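Local coordinates for glutathione S-transferase family protein (Pseudomonas putida, PDB 3LXZ), which probably conjugates reduced glutathione to a wide range of hydrophobic electrophiles, exogenous and endogenous alike, at residues A[19-23]-A[24-28]; A[64-67]-A[68-72]; A[167-171]-A[172-176]. All coordinates share one frame; numbering follows the deposited sequence.

Contact 1: residues A[19-23]-A[24-28]; sequences LALLE and KGLTF
L21 uses both of its methyl branches where the helix gives way to the loop. CD1 lies over one face of the F28 ring, 4.0 Å from the ring centroid and shifted toward the rim, a CH-pi contact; CD2 meets L26 CD1 at 3.9 Å, the two leucine side chains crossing at about a right angle. L22 approaches the same ring quite differently: its CG sits at the edge, near the ring plane, 4.1 Å from F28 CE1. F28 has its CG wedged between backbone N and carbonyl carbon (chi1 65°), a rotamer that lays the ring against L21. A serine in place of F28 would probably leave L21 CD1 without its aromatic face and open a gap beside L22.

The backbone brings these groups together. L26 N donates to L21 O at 3.0 Å, and G25 N donates to L22 O, also at 3.0 Å but from above the carbonyl plane. G25 takes a positive phi of 62°, easy for glycine. The K24 amine turns elsewhere, to K77 O and E71. This is a Schellman motif with its characteristic apolar L21–L26 contact, closing the helix of a beta-alpha-beta crossover in the thioredoxin-like domain.

Contact 2: residues A[64-67]-A[68-72]; sequences SVIL and DYIEQ
I66 and I70, one helical turn apart, share a rotamer: each has CG1 anti to its carbonyl carbon (chi1 -70° and -68°) and CG2 beside it, which makes the two branched chains lie side by side and point the same way. I66 CG2 thereby meets I70 CD1 at 3.8 Å, while I70 CG1 passes 3.3 Å from I66 O. Branched aliphatic residues suit this buried face, where they form one continuous apolar strip.

D68 turns back along the helix, its CG beside its own backbone N (chi1 -85°), and the carboxylate comes up near S64 O. If D68 is ionised, as its salt bridge with R91 suggests, the two oxygens are both acceptors, and a water joins them, donating at 2.8 Å to S64 O and weakly to D68 OD1. E71, bent at chi2, repeats the idea one turn on: a second water donates to L67 O at 3.1 Å and to E71 OE1 at 2.8 Å. L67 O therefore accepts from both this water and E71 N. Regular backbone bonds complete the turns, I70 N to I66 O at 2.9 Å among them. Acidic side chains suit this flank because R91 pairs with D68 and K24 with E71.

The helix is enclosed on several sides. I66, L67 and I70 pack on V17, A20 and L21 of helix 12-23, and I66 and Y69 also touch L53 of strand 52-55. L67, D68 and E71 meet L154 at the start of helix 154-174, while V65 and Y69 rest on A88 of the second subunit.

Contact 3: residues A[167-171]-A[172-176]; sequences NAVGK and KVLNI
G170 O receives two backbone donors where the helix runs out. I176 N reaches it at 3.0 Å with an almost straight N-H (177°), L174 N at 3.1 Å, and the two arrive from opposite faces of the carbonyl plane. L174 N is shared, since it also makes a weak bond of 3.3 Å to V169 O, the mark of a wider pi-type turn. Just before this, the bonds are still those of a regular alpha helix: K172 N donates to A168 O at 2.8 Å, and V173 N to V169 O at 2.8 Å.

N175 leaves helical geometry with a positive phi of 61°, a conformation that asparagine tolerates better than most residues other than glycine. The chain can then double back and present I176 N to G170. Glycine suits position 170 because the returning chain runs close beside it, although the exact fit of I176 O there is doubtful in the model.

Farther out, with CG beside its own backbone N (chi1 -63°), K172 lays that CG 3.5 Å from A168 O. V169 CG1 spreads between two residues of the next turn, 4.3 Å from V173 CB and 4.4 Å from L174 CD1. This apolar side faces helix 109-114, where V169 touches Y109 and S112, and helix 120-140, where L174 packs on L130.

Chemically, the turn is held mainly by backbone polarity, with side chains filling around it. The exposed K171 and K172 offer it their aliphatic parts. Of the carbonyls near the helix end, G170 O is gripped by two backbone N-H groups and L174 O is taken by R127, which means that one arginine supplements what the backbone itself provides.

How the contacts relate
Along the chain the contacts follow in series, and they divide between the two domains of the glutathione transferase fold. Contacts 1 and 2 belong to the thioredoxin-like N-terminal domain, their centres 12 Å apart, and they touch directly: helices 12-23 and 63-73 pack together, sealed by a salt bridge from K24 NZ to E71 OE1. Contact 3 ends helix 154-174 in the helical C-terminal domain, across the chain's centre, about 32 Å and 31 Å from the other two between centres. It touches neither, yet the opposite end of its helix reaches both through L157 and L154. One long helix thus spans from the domain interface to the far side of the chain.

Contact 1: residues A[19-23]-A[24-28]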
loop_
_atom_site.group_PDB
_atom_site.type_symbol
_atom_site.label_atom_id
_atom_site.label_comp_id
_atom_site.label_asym_id
_atom_site.label_seq_id
_atom_site.Cartn_x
_atom_site.Cartn_y
_atom_site.Cartn_z
ATOM N N LEU A 19 -11.866 -12.859 8.380
ATOM C CA LEU A 19 -11.138 -14.074 8.747
ATOM C C LEU A 19 -10.218 -13.862 9.945
ATOM O O LEU A 19 -10.117 -14.740 10.802
ATOM C CB LEU A 19 -10.365 -14.648 7.566
ATOM C CG LEU A 19 -9.693 -16.015 7.743
ATOM C CD1 LEU A 19 -10.690 -17.069 8.276
ATOM C CD2 LEU A 19 -9.119 -16.429 6.391
ATOM N N ALA A 20 -9.547 -12.693 10.009
ATOM C CA ALA A 20 -8.605 -12.414 11.102
ATOM C C ALA A 20 -9.384 -12.415 12.421
ATOM O O ALA A 20 -8.944 -13.022 13.396
ATOM C CB ALA A 20 -7.915 -11.041 10.897
ATOM N N LEU A 21 -10.543 -11.746 12.424
ATOM C CA LEU A 21 -11.377 -11.640 13.628
ATOM C C LEU A 21 -11.864 -13.033 14.042
ATOM O O LEU A 21 -11.866 -13.354 15.226
ATOM C CB LEU A 21 -12.563 -10.691 13.408
ATOM C CG LEU A 21 -12.196 -9.204 13.228
ATOM C CD1 LEU A 21 -13.352 -8.398 12.687
ATOM C CD2 LEU A 21 -11.718 -8.621 14.532
ATOM N N LEU A 22 -12.282 -13.839 13.067
ATOM C CA LEU A 22 -12.785 -15.206 13.357
ATOM C C LEU A 22 -11.650 -16.120 13.856
ATOM O O LEU A 22 -11.838 -16.893 14.809
ATOM C CB LEU A 22 -13.466 -15.779 12.110
ATOM C CG LEU A 22 -14.875 -15.292 11.776
ATOM C CD1 LEU A 22 -15.227 -15.643 10.352
ATOM C CD2 LEU A 22 -15.937 -15.848 12.759
ATOM N N GLU A 23 -10.467 -15.994 13.243
ATOM C CA GLU A 23 -9.325 -16.823 13.577
ATOM C C GLU A 23 -8.910 -16.521 15.013
ATOM O O GLU A 23 -8.559 -17.424 15.798
ATOM C CB GLU A 23 -8.177 -16.568 12.589
ATOM C CG GLU A 23 -6.974 -17.523 12.724
ATOM C CD GLU A 23 -7.300 -19.006 12.430
ATOM O OE1 GLU A 23 -8.087 -19.299 11.516
ATOM O OE2 GLU A 23 -6.742 -19.880 13.124
ATOM N N LYS A 24 -9.028 -15.248 15.378
ATOM C CA LYS A 24 -8.675 -14.777 16.700
ATOM C C LYS A 24 -9.787 -14.975 17.766
ATOM O O LYS A 24 -9.582 -14.632 18.928
ATOM C CB LYS A 24 -8.237 -13.298 16.617
ATOM C CG LYS A 24 -6.868 -13.106 15.983
ATOM C CD LYS A 24 -6.489 -11.613 15.861
ATOM C CE LYS A 24 -5.658 -11.172 17.037
ATOM N NZ LYS A 24 -4.266 -11.709 16.930
ATOM N N GLY A 25 -10.946 -15.503 17.355
ATOM C CA GLY A 25 -12.102 -15.759 18.244
ATOM C C GLY A 25 -12.640 -14.480 18.852
ATOM O O GLY A 25 -13.154 -14.492 19.968
ATOM N N LEU A 26 -12.528 -13.371 18.112
ATOM C CA LEU A 26 -12.995 -12.058 18.586
ATOM C C LEU A 26 -14.461 -11.780 18.275
ATOM O O LEU A 26 -14.980 -12.169 17.217
ATOM C CB LEU A 26 -12.112 -10.937 18.007
ATOM C CG LEU A 26 -10.634 -11.044 18.371
ATOM C CD1 LEU A 26 -9.784 -10.072 17.541
ATOM C CD2 LEU A 26 -10.448 -10.783 19.872
ATOM N N THR A 27 -15.134 -11.093 19.197
ATOM C CA THR A 27 -16.513 -10.662 18.961
ATOM C C THR A 27 -16.520 -9.452 18.040
ATOM O O THR A 27 -15.697 -8.545 18.211
ATOM C CB THR A 27 -17.204 -10.255 20.280
ATOM O OG1 THR A 27 -17.151 -11.348 21.186
ATOM C CG2 THR A 27 -18.668 -9.893 20.024
ATOM N N PHE A 28 -17.418 -9.461 17.054
ATOM C CA PHE A 28 -17.608 -8.324 16.167
ATOM C C PHE A 28 -18.993 -8.294 15.553
ATOM O O PHE A 28 -19.629 -9.325 15.374
ATOM C CB PHE A 28 -16.544 -8.317 15.055
ATOM C CG PHE A 28 -16.623 -9.480 14.103
ATOM C CD1 PHE A 28 -16.082 -10.722 14.446
ATOM C CD2 PHE A 28 -17.198 -9.325 12.834
ATOM C CE1 PHE A 28 -16.148 -11.801 13.564
ATOM C CE2 PHE A 28 -17.266 -10.394 11.939
ATOM C CZ PHE A 28 -16.724 -11.639 12.300
#

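Contact 2: residues A[64-67]-A[68-72]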
loop_
_atom_site.group_PDB
_atom_site.type_symbol
_atom_site.label_atom_id
_atom_site.label_comp_id
_atom_site.label_asym_id
_atom_site.label_seq_id
_atom_site.Cartn_x
_atom_site.Cartn_y
_atom_site.Cartn_z
ATOM N N SER A 64 -4.890 -3.356 5.452
ATOM C CA SER A 64 -3.561 -3.516 6.040
ATOM C C SER A 64 -3.476 -2.790 7.393
ATOM O O SER A 64 -2.921 -3.330 8.354
ATOM C CB SER A 64 -2.457 -3.057 5.098
ATOM O OG SER A 64 -2.562 -1.669 4.855
ATOM N N VAL A 65 -4.023 -1.565 7.450
ATOM C CA VAL A 65 -4.007 -0.752 8.684
ATOM C C VAL A 65 -4.858 -1.389 9.788
ATOM O O VAL A 65 -4.422 -1.523 10.968
ATOM C CB VAL A 65 -4.513 0.688 8.380
ATOM C CG1 VAL A 65 -4.777 1.505 9.696
ATOM C CG2 VAL A 65 -3.542 1.401 7.445
ATOM N N ILE A 66 -6.068 -1.802 9.393
ATOM C CA ILE A 66 -7.007 -2.462 10.302
ATOM C C ILE A 66 -6.407 -3.728 10.944
ATOM O O ILE A 66 -6.479 -3.936 12.180
ATOM C CB ILE A 66 -8.335 -2.758 9.598
ATOM C CG1 ILE A 66 -9.073 -1.466 9.341
ATOM C CG2 ILE A 66 -9.213 -3.679 10.433
ATOM C CD1 ILE A 66 -10.115 -1.581 8.186
ATOM N N LEU A 67 -5.777 -4.555 10.110
ATOM C CA LEU A 67 -5.187 -5.807 10.600
ATOM C C LEU A 67 -4.065 -5.541 11.624
ATOM O O LEU A 67 -3.961 -6.241 12.655
ATOM C CB LEU A 67 -4.663 -6.677 9.439
ATOM C CG LEU A 67 -5.679 -7.221 8.451
ATOM C CD1 LEU A 67 -4.971 -7.915 7.290
ATOM C CD2 LEU A 67 -6.551 -8.208 9.233
ATOM N N ASP A 68 -3.252 -4.508 11.375
ATOM C CA ASP A 68 -2.187 -4.143 12.293
ATOM C C ASP A 68 -2.727 -3.651 13.635
ATOM O O ASP A 68 -2.181 -4.034 14.685
ATOM C CB ASP A 68 -1.286 -3.063 11.692
ATOM C CG ASP A 68 -0.185 -3.623 10.798
ATOM O OD1 ASP A 68 0.088 -4.858 10.796
ATOM O OD2 ASP A 68 0.417 -2.784 10.086
ATOM N N TYR A 69 -3.771 -2.819 13.594
ATOM C CA TYR A 69 -4.472 -2.368 14.795
ATOM C C TYR A 69 -5.037 -3.549 15.563
ATOM O O TYR A 69 -4.859 -3.613 16.763
ATOM C CB TYR A 69 -5.602 -1.407 14.439
ATOM C CG TYR A 69 -6.347 -0.885 15.645
ATOM C CD1 TYR A 69 -5.840 0.143 16.424
ATOM C CD2 TYR A 69 -7.579 -1.424 15.994
ATOM C CE1 TYR A 69 -6.556 0.630 17.539
ATOM C CE2 TYR A 69 -8.293 -0.955 17.104
ATOM C CZ TYR A 69 -7.766 0.077 17.862
ATOM O OH TYR A 69 -8.477 0.546 18.941
ATOM N N ILE A 70 -5.674 -4.492 14.866
ATOM C CA ILE A 70 -6.214 -5.678 15.537
ATOM C C ILE A 70 -5.133 -6.494 16.258
ATOM O O ILE A 70 -5.319 -6.880 17.427
ATOM C CB ILE A 70 -7.069 -6.527 14.587
ATOM C CG1 ILE A 70 -8.346 -5.795 14.217
ATOM C CG2 ILE A 70 -7.494 -7.859 15.237
ATOM C CD1 ILE A 70 -9.119 -6.470 13.063
ATOM N N GLU A 71 -4.008 -6.761 15.585
ATOM C CA GLU A 71 -2.885 -7.475 16.215
ATOM C C GLU A 71 -2.402 -6.858 17.540
ATOM O O GLU A 71 -2.198 -7.549 18.540
ATOM C CB GLU A 71 -1.696 -7.601 15.258
ATOM C CG GLU A 71 -1.760 -8.762 14.289
ATOM C CD GLU A 71 -2.270 -10.070 14.924
ATOM O OE1 GLU A 71 -3.431 -10.384 14.635
ATOM O OE2 GLU A 71 -1.540 -10.746 15.716
ATOM N N GLN A 72 -2.225 -5.538 17.493
ATOM C CA GLN A 72 -1.717 -4.723 18.551
ATOM C C GLN A 72 -2.648 -4.665 19.758
ATOM O O GLN A 72 -2.183 -4.689 20.896
ATOM C CB GLN A 72 -1.597 -3.311 17.987
ATOM C CG GLN A 72 -1.169 -2.301 18.963
ATOM C CD GLN A 72 0.225 -1.940 18.705
ATOM O OE1 GLN A 72 0.511 -0.859 18.151
ATOM N NE2 GLN A 72 1.140 -2.876 19.024
HETATM O O HOH W 1 -1.121 -5.495 8.295
HETATM O O HOH W 2 -5.197 -9.057 12.912
#

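Contact 3: residues A[167-171]-A[172-176]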
loop_
_atom_site.group_PDB
_atom_site.type_symbol
_atom_site.label_atom_id
_atom_site.label_comp_id
_atom_site.label_asym_id
_atom_site.label_seq_id
_atom_site.Cartn_x
_atom_site.Cartn_y
_atom_site.Cartn_z
ATOM N N ASN A 167 -6.104 -15.137 -10.082
ATOM C CA ASN A 167 -6.060 -16.281 -11.009
ATOM C C ASN A 167 -7.310 -16.369 -11.891
ATOM O O ASN A 167 -7.211 -16.742 -13.058
ATOM C CB ASN A 167 -5.792 -17.600 -10.293
ATOM C CG ASN A 167 -5.014 -18.585 -11.163
ATOM O OD1 ASN A 167 -3.991 -18.239 -11.767
ATOM N ND2 ASN A 167 -5.483 -19.818 -11.218
ATOM N N ALA A 168 -8.459 -15.960 -11.360
ATOM C CA ALA A 168 -9.675 -15.868 -12.178
ATOM C C ALA A 168 -9.499 -14.844 -13.291
ATOM O O ALA A 168 -9.818 -15.143 -14.454
ATOM C CB ALA A 168 -10.888 -15.523 -11.312
ATOM N N VAL A 169 -8.979 -13.656 -12.949
ATOM C CA VAL A 169 -8.648 -12.640 -13.948
ATOM C C VAL A 169 -7.703 -13.247 -14.957
ATOM O O VAL A 169 -7.905 -13.087 -16.165
ATOM C CB VAL A 169 -7.995 -11.353 -13.313
ATOM C CG1 VAL A 169 -7.320 -10.457 -14.375
ATOM C CG2 VAL A 169 -9.001 -10.585 -12.505
ATOM N N GLY A 170 -6.661 -13.926 -14.480
ATOM C CA GLY A 170 -5.712 -14.566 -15.393
ATOM C C GLY A 170 -6.413 -15.470 -16.408
ATOM O O GLY A 170 -6.251 -15.313 -17.624
ATOM N N LYS A 171 -7.199 -16.415 -15.910
ATOM C CA LYS A 171 -7.833 -17.384 -16.801
ATOM C C LYS A 171 -8.876 -16.734 -17.711
ATOM O O LYS A 171 -8.850 -16.957 -18.924
ATOM C CB LYS A 171 -8.412 -18.557 -16.021
ATOM C CG LYS A 171 -7.319 -19.411 -15.361
ATOM C CD LYS A 171 -7.880 -20.359 -14.299
ATOM C CE LYS A 171 -8.635 -21.545 -14.897
ATOM N NZ LYS A 171 -9.055 -22.491 -13.815
ATOM N N LYS A 172 -9.756 -15.906 -17.154
ATOM C CA LYS A 172 -10.872 -15.373 -17.933
ATOM C C LYS A 172 -10.488 -14.238 -18.882
ATOM O O LYS A 172 -11.000 -14.168 -20.011
ATOM C CB LYS A 172 -12.036 -14.936 -17.019
ATOM C CG LYS A 172 -12.662 -16.086 -16.221
ATOM C CD LYS A 172 -13.652 -15.599 -15.148
ATOM C CE LYS A 172 -15.109 -15.538 -15.662
ATOM N NZ LYS A 172 -15.804 -16.876 -15.722
ATOM N N VAL A 173 -9.605 -13.346 -18.423
ATOM C CA VAL A 173 -9.262 -12.123 -19.166
ATOM C C VAL A 173 -7.942 -12.235 -19.947
ATOM O O VAL A 173 -7.829 -11.745 -21.073
ATOM C CB VAL A 173 -9.199 -10.881 -18.211
ATOM C CG1 VAL A 173 -8.924 -9.584 -18.989
ATOM C CG2 VAL A 173 -10.473 -10.754 -17.389
ATOM N N LEU A 174 -6.936 -12.854 -19.352
ATOM C CA LEU A 174 -5.605 -12.765 -19.909
ATOM C C LEU A 174 -5.125 -14.036 -20.603
ATOM O O LEU A 174 -4.060 -14.029 -21.223
ATOM C CB LEU A 174 -4.624 -12.352 -18.813
ATOM C CG LEU A 174 -4.940 -11.020 -18.106
ATOM C CD1 LEU A 174 -3.862 -10.696 -17.079
ATOM C CD2 LEU A 174 -5.045 -9.883 -19.108
ATOM N N ASN A 175 -5.891 -15.117 -20.466
ATOM C CA ASN A 175 -5.508 -16.450 -20.977
ATOM C C ASN A 175 -4.203 -16.992 -20.349
ATOM O O ASN A 175 -3.366 -17.595 -21.034
ATOM C CB ASN A 175 -5.422 -16.440 -22.522
ATOM C CG ASN A 175 -6.707 -15.904 -23.195
ATOM O OD1 ASN A 175 -6.668 -14.913 -23.936
ATOM N ND2 ASN A 175 -7.851 -16.546 -22.917
ATOM N N ILE A 176 -4.036 -16.769 -19.042
ATOM C CA ILE A 176 -2.841 -17.208 -18.294
ATOM C C ILE A 176 -3.299 -17.783 -16.957
ATOM O O ILE A 176 -4.079 -17.163 -16.241
ATOM C CB ILE A 176 -1.860 -16.038 -17.996
ATOM C CG1 ILE A 176 -1.492 -15.261 -19.265
ATOM C CG2 ILE A 176 -0.602 -16.527 -17.256
ATOM C CD1 ILE A 176 -0.682 -13.970 -18.987
#